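Local coordinates for protein YECBM32 (Yersinia enterocolitica, PDB 2JDA) that binds polygalacturonic acid, a pectin component of plant cell walls, as a periplasmic carbohydrate-binding module with a bound calcium ion, at residues A[29-34]-A[128-133]; A[11-16]-A[44-49]. One frame throughout, in Å; residues are numbered along the deposited sequence.

Interaction 1 of 2, residues A[29-34]-A[128-133]; sequences IADGDV and INEIAI. With CA (calcium ion), chain C.
The calcium site of this F5/8 type C (discoidin-like) module joins loop 29-34 to segment 128-133 of the bulged strand 125-133. Glu130 OE1 lies 3.0 Å from Asp31 OD1. Both oxygens bind the calcium ion. Their carboxylates are nearly coplanar, 3° apart. The Asp33 O and Asn129 O carbonyls bind the same ion, at 2.3 Å for Asp33 O. Asn28 and Thr36 complete the shell. The positive ion probably offsets the repulsion between these oxygens.

The carboxylate of Glu130 uses both oxygens. Glu130 OE1 holds the metal, while Glu130 OE2 accepts from Gly32 N at 2.7 Å. That donor stands above the carboxylate plane, 40° out of it. The chain of Glu130 bends at its second torsion (chi2 68°), which folds the carboxylate over toward the loop. Asp31 OD1 also takes Asp33 N at 3.1 Å, an Asx turn that curls the loop around the ion. On the strand side, a classic beta bulge puts Asn129 and Glu130 both opposite Val62 of strand 53-63. The bulge is consistent with both residues reaching one metal, Asn129 by its main-chain carbonyl and Glu130 by its carboxylate.

Next to the site, Ile131 N donates to Ile29 O at 2.9 Å. Ile29 crosses Ile128, with Ile29 CG1 3.7 Å from Ile128 CG2. It runs beside Ile131.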
ATOM      1  N   ILE A  29      -5.653  -7.112   0.143  1.00 10.15           N
ATOM      2  CA  ILE A  29      -4.976  -5.948   0.709  1.00 10.48           C
ATOM      3  C   ILE A  29      -5.962  -4.967   1.295  1.00 10.88           C
ATOM      4  O   ILE A  29      -5.537  -4.048   1.980  1.00 12.30           O
ATOM      5  CB  ILE A  29      -4.107  -5.263  -0.420  1.00 10.52           C
ATOM      6  CG1 ILE A  29      -2.924  -4.555   0.192  1.00 10.89           C
ATOM      7  CG2 ILE A  29      -4.923  -4.323  -1.284  1.00 10.49           C
ATOM      8  CD1 ILE A  29      -1.977  -3.957  -0.837  1.00 11.45           C
ATOM      9  N   ALA A  30      -7.257  -5.133   1.008  1.00 11.72           N
ATOM     10  CA  ALA A  30      -8.264  -4.139   1.366  1.00 13.46           C
ATOM     11  C   ALA A  30      -9.526  -4.743   1.960  1.00 14.38           C
ATOM     12  O   ALA A  30     -10.602  -4.128   1.840  1.00 16.37           O
ATOM     13  CB  ALA A  30      -8.597  -3.301   0.161  1.00 14.48           C
ATOM     14  N   ASP A  31      -9.394  -5.916   2.589  1.00 13.78           N
ATOM     15  CA  ASP A  31     -10.570  -6.662   3.091  1.00 15.09           C
ATOM     16  C   ASP A  31     -10.821  -6.463   4.550  1.00 16.59           C
ATOM     17  O   ASP A  31     -11.753  -7.066   5.103  1.00 19.41           O
ATOM     18  CB  ASP A  31     -10.474  -8.151   2.756  1.00 14.16           C
ATOM     19  CG  ASP A  31      -9.285  -8.825   3.338  1.00 13.04           C
ATOM     20  OD1 ASP A  31      -8.451  -8.178   4.044  1.00 14.80           O
ATOM     21  OD2 ASP A  31      -9.143 -10.054   3.226  1.00 15.99           O
ATOM     22  N   GLY A  32     -10.030  -5.612   5.184  1.00 16.77           N
ATOM     23  CA  GLY A  32     -10.221  -5.338   6.598  1.00 18.42           C
ATOM     24  C   GLY A  32      -9.735  -6.417   7.524  1.00 19.04           C
ATOM     25  O   GLY A  32      -9.934  -6.353   8.758  1.00 21.77           O
ATOM     26  N   ASP A  33      -9.002  -7.376   6.991  1.00 18.11           N
ATOM     27  CA  ASP A  33      -8.517  -8.500   7.751  1.00 17.48           C
ATOM     28  C   ASP A  33      -6.962  -8.539   7.686  1.00 17.38           C
ATOM     29  O   ASP A  33      -6.410  -8.836   6.624  1.00 16.40           O
ATOM     30  CB  ASP A  33      -9.143  -9.758   7.151  1.00 18.71           C
ATOM     31  CG  ASP A  33      -8.835 -11.010   7.927  1.00 18.76           C
ATOM     32  OD1 ASP A  33      -7.946 -10.991   8.809  1.00 20.62           O
ATOM     33  OD2 ASP A  33      -9.455 -12.072   7.718  1.00 21.17           O
ATOM     34  N   VAL A  34      -6.269  -8.251   8.780  1.00 17.59           N
ATOM     35  CA  VAL A  34      -4.820  -8.263   8.751  1.00 18.54           C
ATOM     36  C   VAL A  34      -4.234  -9.659   8.589  1.00 17.29           C
ATOM     37  O   VAL A  34      -3.036  -9.781   8.372  1.00 17.61           O
ATOM     38  CB  VAL A  34      -4.197  -7.594   9.997  1.00 19.37           C
ATOM     39  CG1 VAL A  34      -4.573  -6.131   9.993  1.00 21.81           C
ATOM     40  CG2 VAL A  34      -4.595  -8.347  11.261  1.00 20.20           C
ATOM     41  N   ILE A 128       1.725  -7.473   1.683  1.00 10.42           N
ATOM     42  CA  ILE A 128       1.024  -6.433   2.427  1.00  9.70           C
ATOM     43  C   ILE A 128      -0.267  -7.005   2.982  1.00 10.30           C
ATOM     44  O   ILE A 128      -1.098  -7.481   2.233  1.00 10.32           O
ATOM     45  CB  ILE A 128       0.785  -5.167   1.569  1.00 11.08           C
ATOM     46  CG1 ILE A 128       2.115  -4.599   1.066  1.00 11.72           C
ATOM     47  CG2 ILE A 128       0.044  -4.167   2.375  1.00 10.92           C
ATOM     48  CD1 ILE A 128       2.005  -3.478  -0.015  1.00 11.73           C
ATOM     49  N   ASN A 129      -0.420  -6.935   4.305  1.00 10.57           N
ATOM     50  CA  ASN A 129      -1.641  -7.434   4.932  1.00 11.28           C
ATOM     51  C   ASN A 129      -2.828  -6.522   4.686  1.00 11.22           C
ATOM     52  O   ASN A 129      -3.967  -6.978   4.446  1.00 12.35           O
ATOM     53  CB  ASN A 129      -1.454  -7.596   6.440  1.00 11.76           C
ATOM     54  CG  ASN A 129      -0.383  -8.601   6.836  1.00 13.40           C
ATOM     55  OD1 ASN A 129      -0.036  -9.512   6.094  1.00 15.15           O
ATOM     56  ND2 ASN A 129       0.180  -8.418   8.069  1.00 15.71           N
ATOM     57  N   GLU A 130      -2.615  -5.208   4.776  1.00 12.01           N
ATOM     58  CA  GLU A 130      -3.708  -4.270   4.678  1.00 13.14           C
ATOM     59  C   GLU A 130      -3.163  -2.884   4.318  1.00 12.10           C
ATOM     60  O   GLU A 130      -2.041  -2.484   4.651  1.00 12.07           O
ATOM     61  CB  GLU A 130      -4.432  -4.202   6.027  1.00 14.31           C
ATOM     62  CG  GLU A 130      -5.854  -3.785   5.948  1.00 20.75           C
ATOM     63  CD  GLU A 130      -6.823  -4.761   5.273  1.00 17.17           C
ATOM     64  OE1 GLU A 130      -6.675  -6.016   5.109  1.00 17.28           O
ATOM     65  OE2 GLU A 130      -7.751  -4.177   4.806  1.00 20.89           O
ATOM     66  N   ILE A 131      -3.966  -2.191   3.522  1.00 12.64           N
ATOM     67  CA  ILE A 131      -3.793  -0.801   3.229  1.00 13.33           C
ATOM     68  C   ILE A 131      -5.131  -0.120   3.387  1.00 13.52           C
ATOM     69  O   ILE A 131      -6.174  -0.629   2.994  1.00 14.01           O
ATOM     70  CB  ILE A 131      -3.240  -0.635   1.819  1.00 13.89           C
ATOM     71  CG1 ILE A 131      -2.723   0.765   1.561  1.00 18.62           C
ATOM     72  CG2 ILE A 131      -4.214  -1.024   0.830  1.00 17.07           C
ATOM     73  CD1 ILE A 131      -1.447   0.679   0.670  1.00 23.14           C
ATOM     74  N   ALA A 132      -5.099   1.089   3.910  1.00 12.61           N
ATOM     75  CA  ALA A 132      -6.318   1.910   3.971  1.00 12.55           C
ATOM     76  C   ALA A 132      -5.945   3.361   3.634  1.00 11.82           C
ATOM     77  O   ALA A 132      -4.792   3.779   3.842  1.00 13.35           O
ATOM     78  CB  ALA A 132      -6.981   1.818   5.314  1.00 13.71           C
ATOM     79  N   ILE A 133      -6.908   4.120   3.165  1.00 12.77           N
ATOM     80  CA  ILE A 133      -6.695   5.503   2.737  1.00 12.88           C
ATOM     81  C   ILE A 133      -7.516   6.396   3.689  1.00 13.21           C
ATOM     82  O   ILE A 133      -8.673   6.137   3.959  1.00 14.08           O
ATOM     83  CB  ILE A 133      -7.158   5.685   1.313  1.00 13.03           C
ATOM     84  CG1 ILE A 133      -6.497   4.654   0.343  1.00 18.10           C
ATOM     85  CG2 ILE A 133      -7.033   7.132   0.902  1.00 15.19           C
ATOM     86  CD1 ILE A 133      -5.129   4.737   0.314  1.00 21.13           C
TER
HETATM   87 CA    CA C1146      -5.981  -8.258   4.438  1.00 11.95          CA

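Interaction 2 of 2, residues A[11-16]-A[44-49]; sequences VAVTAS and SWVQLE
Gln47 O is gripped by two donors: Thr14 N at 3.0 Å, and water 1. The Thr14 N-H lies in the carbonyl plane. The same water meets Thr14 OG1 at 2.8 Å and bonds weakly to Gln47 NE2, so it ties strand 10-15 to the Gln47 side chain. Gln47 OE1 bonds to a glycerol, probably from the crystallisation liquor.

The strands run antiparallel, at 166°. Thr14 with Gln47 and Ala12 with Glu49 are hydrogen-bonded pairs; Val13 with Leu48 and Ala15 with Val46 are non-hydrogen-bonded. Val11 and Ala12 both face Glu49, a classic beta bulge; Val11 N donates to Glu49 O at 2.8 Å, and Ala12 N only weakly.

At the other end Ser16 OG accepts from Trp45 N at 3.0 Å. A chi1 of 55° sets OG between the backbone N and the carbonyl carbon, within reach of that N-H and of water 2, which also bonds Ser44 OG. Ser44 OG also bonds Gly42 O. Ser16 CB sits over the Trp45 five-membered ring, 3.6 Å from its centroid, a CH-pi contact. Thr14 OG1 meets the same indole at its edge.

Val13, Ala15, Val46 and Leu48 turn to the face opposite Thr14 and Gln47, where Val13 CG1 meets Val46 CG2 at 3.7 Å. That face is therefore apolar, while the face of Thr14, Gln47 and Glu49 is largely polar and holds water 1.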
ATOM      1  N   VAL A  11     -12.977   0.493  -3.929  1.00 16.00           N
ATOM      2  CA  VAL A  11     -13.959  -0.312  -4.690  1.00 16.79           C
ATOM      3  C   VAL A  11     -13.368  -1.347  -5.625  1.00 15.63           C
ATOM      4  O   VAL A  11     -14.040  -2.293  -6.007  1.00 16.72           O
ATOM      5  CB  VAL A  11     -14.918   0.554  -5.530  1.00 17.10           C
ATOM      6  CG1 VAL A  11     -15.710   1.440  -4.629  1.00 19.35           C
ATOM      7  CG2 VAL A  11     -14.227   1.362  -6.622  1.00 16.60           C
ATOM      8  N   ALA A  12     -12.088  -1.251  -5.924  1.00 14.61           N
ATOM      9  CA  ALA A  12     -11.469  -2.182  -6.861  1.00 13.94           C
ATOM     10  C   ALA A  12      -9.979  -2.178  -6.605  1.00 13.53           C
ATOM     11  O   ALA A  12      -9.408  -1.135  -6.336  1.00 14.05           O
ATOM     12  CB  ALA A  12     -11.764  -1.803  -8.257  1.00 14.62           C
ATOM     13  N   VAL A  13      -9.400  -3.355  -6.653  1.00 10.93           N
ATOM     14  CA  VAL A  13      -7.965  -3.535  -6.506  1.00 10.60           C
ATOM     15  C   VAL A  13      -7.487  -4.334  -7.702  1.00 11.17           C
ATOM     16  O   VAL A  13      -8.141  -5.327  -8.093  1.00 12.15           O
ATOM     17  CB  VAL A  13      -7.574  -4.273  -5.207  1.00 10.30           C
ATOM     18  CG1 VAL A  13      -6.051  -4.439  -5.103  1.00 12.03           C
ATOM     19  CG2 VAL A  13      -8.128  -3.581  -4.016  1.00 11.35           C
ATOM     20  N   THR A  14      -6.358  -3.933  -8.276  1.00  9.91           N
ATOM     21  CA  THR A  14      -5.704  -4.685  -9.342  1.00 10.06           C
ATOM     22  C   THR A  14      -4.239  -4.805  -8.967  1.00  9.80           C
ATOM     23  O   THR A  14      -3.720  -4.033  -8.157  1.00  9.80           O
ATOM     24  CB  THR A  14      -5.886  -4.047 -10.722  1.00 10.90           C
ATOM     25  OG1 THR A  14      -5.456  -2.677 -10.674  1.00 11.92           O
ATOM     26  CG2 THR A  14      -7.316  -4.044 -11.144  1.00 12.10           C
ATOM     27  N   ALA A  15      -3.539  -5.720  -9.594  1.00 10.26           N
ATOM     28  CA  ALA A  15      -2.116  -5.880  -9.333  1.00  9.87           C
ATOM     29  C   ALA A  15      -1.365  -6.480 -10.527  1.00  9.74           C
ATOM     30  O   ALA A  15      -1.955  -7.111 -11.410  1.00 10.50           O
ATOM     31  CB  ALA A  15      -1.896  -6.722  -8.089  1.00 10.20           C
ATOM     32  N   SER A  16      -0.041  -6.317 -10.509  1.00  9.26           N
ATOM     33  CA  SER A  16       0.815  -6.905 -11.496  1.00 10.06           C
ATOM     34  C   SER A  16       0.745  -8.428 -11.489  1.00 10.90           C
ATOM     35  O   SER A  16       0.942  -9.040 -12.537  1.00 11.37           O
ATOM     36  CB  SER A  16       2.261  -6.512 -11.217  1.00 10.84           C
ATOM     37  OG  SER A  16       2.665  -6.835  -9.936  1.00 10.91           O
ATOM     38  N   SER A  44       6.753  -5.236  -8.585  1.00  9.73           N
ATOM     39  CA  SER A  44       5.337  -5.481  -8.678  1.00 10.05           C
ATOM     40  C   SER A  44       4.577  -4.154  -8.484  1.00  8.75           C
ATOM     41  O   SER A  44       5.191  -3.097  -8.194  1.00  9.18           O
ATOM     42  CB  SER A  44       4.944  -6.484  -7.631  1.00 10.14           C
ATOM     43  OG  SER A  44       5.616  -7.709  -7.799  1.00 12.57           O
ATOM     44  N   TRP A  45       3.275  -4.206  -8.589  1.00  9.40           N
ATOM     45  CA  TRP A  45       2.450  -3.044  -8.251  1.00  9.74           C
ATOM     46  C   TRP A  45       1.097  -3.532  -7.818  1.00  9.30           C
ATOM     47  O   TRP A  45       0.636  -4.588  -8.220  1.00  9.51           O
ATOM     48  CB  TRP A  45       2.334  -2.005  -9.402  1.00  9.11           C
ATOM     49  CG  TRP A  45       1.845  -2.537 -10.689  1.00 10.50           C
ATOM     50  CD1 TRP A  45       2.598  -3.048 -11.698  1.00  9.68           C
ATOM     51  CD2 TRP A  45       0.481  -2.796 -11.044  1.00  8.93           C
ATOM     52  NE1 TRP A  45       1.779  -3.546 -12.691  1.00 11.31           N
ATOM     53  CE2 TRP A  45       0.475  -3.404 -12.304  1.00  9.13           C
ATOM     54  CE3 TRP A  45      -0.753  -2.531 -10.430  1.00  9.44           C
ATOM     55  CZ2 TRP A  45      -0.692  -3.772 -12.956  1.00 10.10           C
ATOM     56  CZ3 TRP A  45      -1.914  -2.867 -11.102  1.00  9.80           C
ATOM     57  CH2 TRP A  45      -1.877  -3.496 -12.347  1.00 11.44           C
ATOM     58  N   VAL A  46       0.451  -2.733  -6.968  1.00  8.97           N
ATOM     59  CA  VAL A  46      -0.933  -2.931  -6.544  1.00  9.09           C
ATOM     60  C   VAL A  46      -1.613  -1.582  -6.602  1.00  8.95           C
ATOM     61  O   VAL A  46      -1.032  -0.561  -6.178  1.00 10.04           O
ATOM     62  CB  VAL A  46      -0.984  -3.607  -5.161  1.00  9.10           C
ATOM     63  CG1 VAL A  46      -0.315  -2.790  -4.049  1.00 10.59           C
ATOM     64  CG2 VAL A  46      -2.446  -3.928  -4.797  1.00  9.55           C
ATOM     65  N   GLN A  47      -2.806  -1.568  -7.189  1.00  9.36           N
ATOM     66  CA  GLN A  47      -3.521  -0.329  -7.504  1.00  8.60           C
ATOM     67  C   GLN A  47      -4.888  -0.351  -6.873  1.00  9.03           C
ATOM     68  O   GLN A  47      -5.627  -1.300  -7.004  1.00 10.28           O
ATOM     69  CB  GLN A  47      -3.620  -0.142  -9.002  1.00  9.96           C
ATOM     70  CG  GLN A  47      -4.394   1.084  -9.461  1.00 10.59           C
ATOM     71  CD  GLN A  47      -4.417   1.196 -10.961  1.00 11.24           C
ATOM     72  OE1 GLN A  47      -3.359   1.335 -11.561  1.00 13.63           O
ATOM     73  NE2 GLN A  47      -5.612   1.091 -11.580  1.00 14.31           N
ATOM     74  N   LEU A  48      -5.182   0.699  -6.135  1.00  9.85           N
ATOM     75  CA  LEU A  48      -6.404   0.894  -5.361  1.00  9.96           C
ATOM     76  C   LEU A  48      -7.257   1.914  -6.070  1.00 10.66           C
ATOM     77  O   LEU A  48      -6.791   3.056  -6.317  1.00 11.48           O
ATOM     78  CB  LEU A  48      -6.079   1.374  -3.959  1.00 10.97           C
ATOM     79  CG  LEU A  48      -5.019   0.602  -3.229  1.00 13.79           C
ATOM     80  CD1 LEU A  48      -4.670   1.299  -1.929  1.00 18.26           C
ATOM     81  CD2 LEU A  48      -5.411  -0.832  -3.012  1.00 16.32           C
ATOM     82  N   GLU A  49      -8.469   1.535  -6.444  1.00 11.74           N
ATOM     83  CA  GLU A  49      -9.434   2.470  -7.030  1.00 12.90           C
ATOM     84  C   GLU A  49     -10.442   2.821  -5.979  1.00 12.36           C
ATOM     85  O   GLU A  49     -11.016   1.933  -5.343  1.00 13.67           O
ATOM     86  CB  GLU A  49     -10.148   1.837  -8.238  1.00 13.49           C
ATOM     87  CG  GLU A  49     -11.185   2.757  -8.885  1.00 14.63           C
ATOM     88  CD  GLU A  49     -11.910   2.111 -10.051  1.00 18.71           C
ATOM     89  OE1 GLU A  49     -11.331   1.182 -10.691  1.00 19.65           O
ATOM     90  OE2 GLU A  49     -13.035   2.617 -10.363  1.00 22.04           O
TER
HETATM   91  O   HOH W   1      -7.200  -0.845  -9.464  1.00 13.86           O
HETATM   92  O   HOH W   2       4.131  -9.014  -9.778  1.00 15.82           O

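Interaction 1 sets a loop against strand 125-133 of the mixed sheet; interaction 2 pairs two strands of the five-stranded sheet. Their centres are about 12 Å apart, and they meet through apolar side chains. Ile131 CG2 packs on Leu48 CD1 at 3.6 Å, and Ile29 CD1 on Val46 CG1 at 3.8 Å. Ile29 CG2 also touches Leu48 CD2 at 3.9 Å and Val13 CG1 at 4.0 Å. Ile29 thus joins the calcium loop to the apolar face of strands 10-15 and 44-50. The calcium ion belongs to interaction 1 alone, and the side chain of Val13 is about 10 Å from it. Along the chain the segments alternate: 11-16, 29-34, 44-49, 128-133.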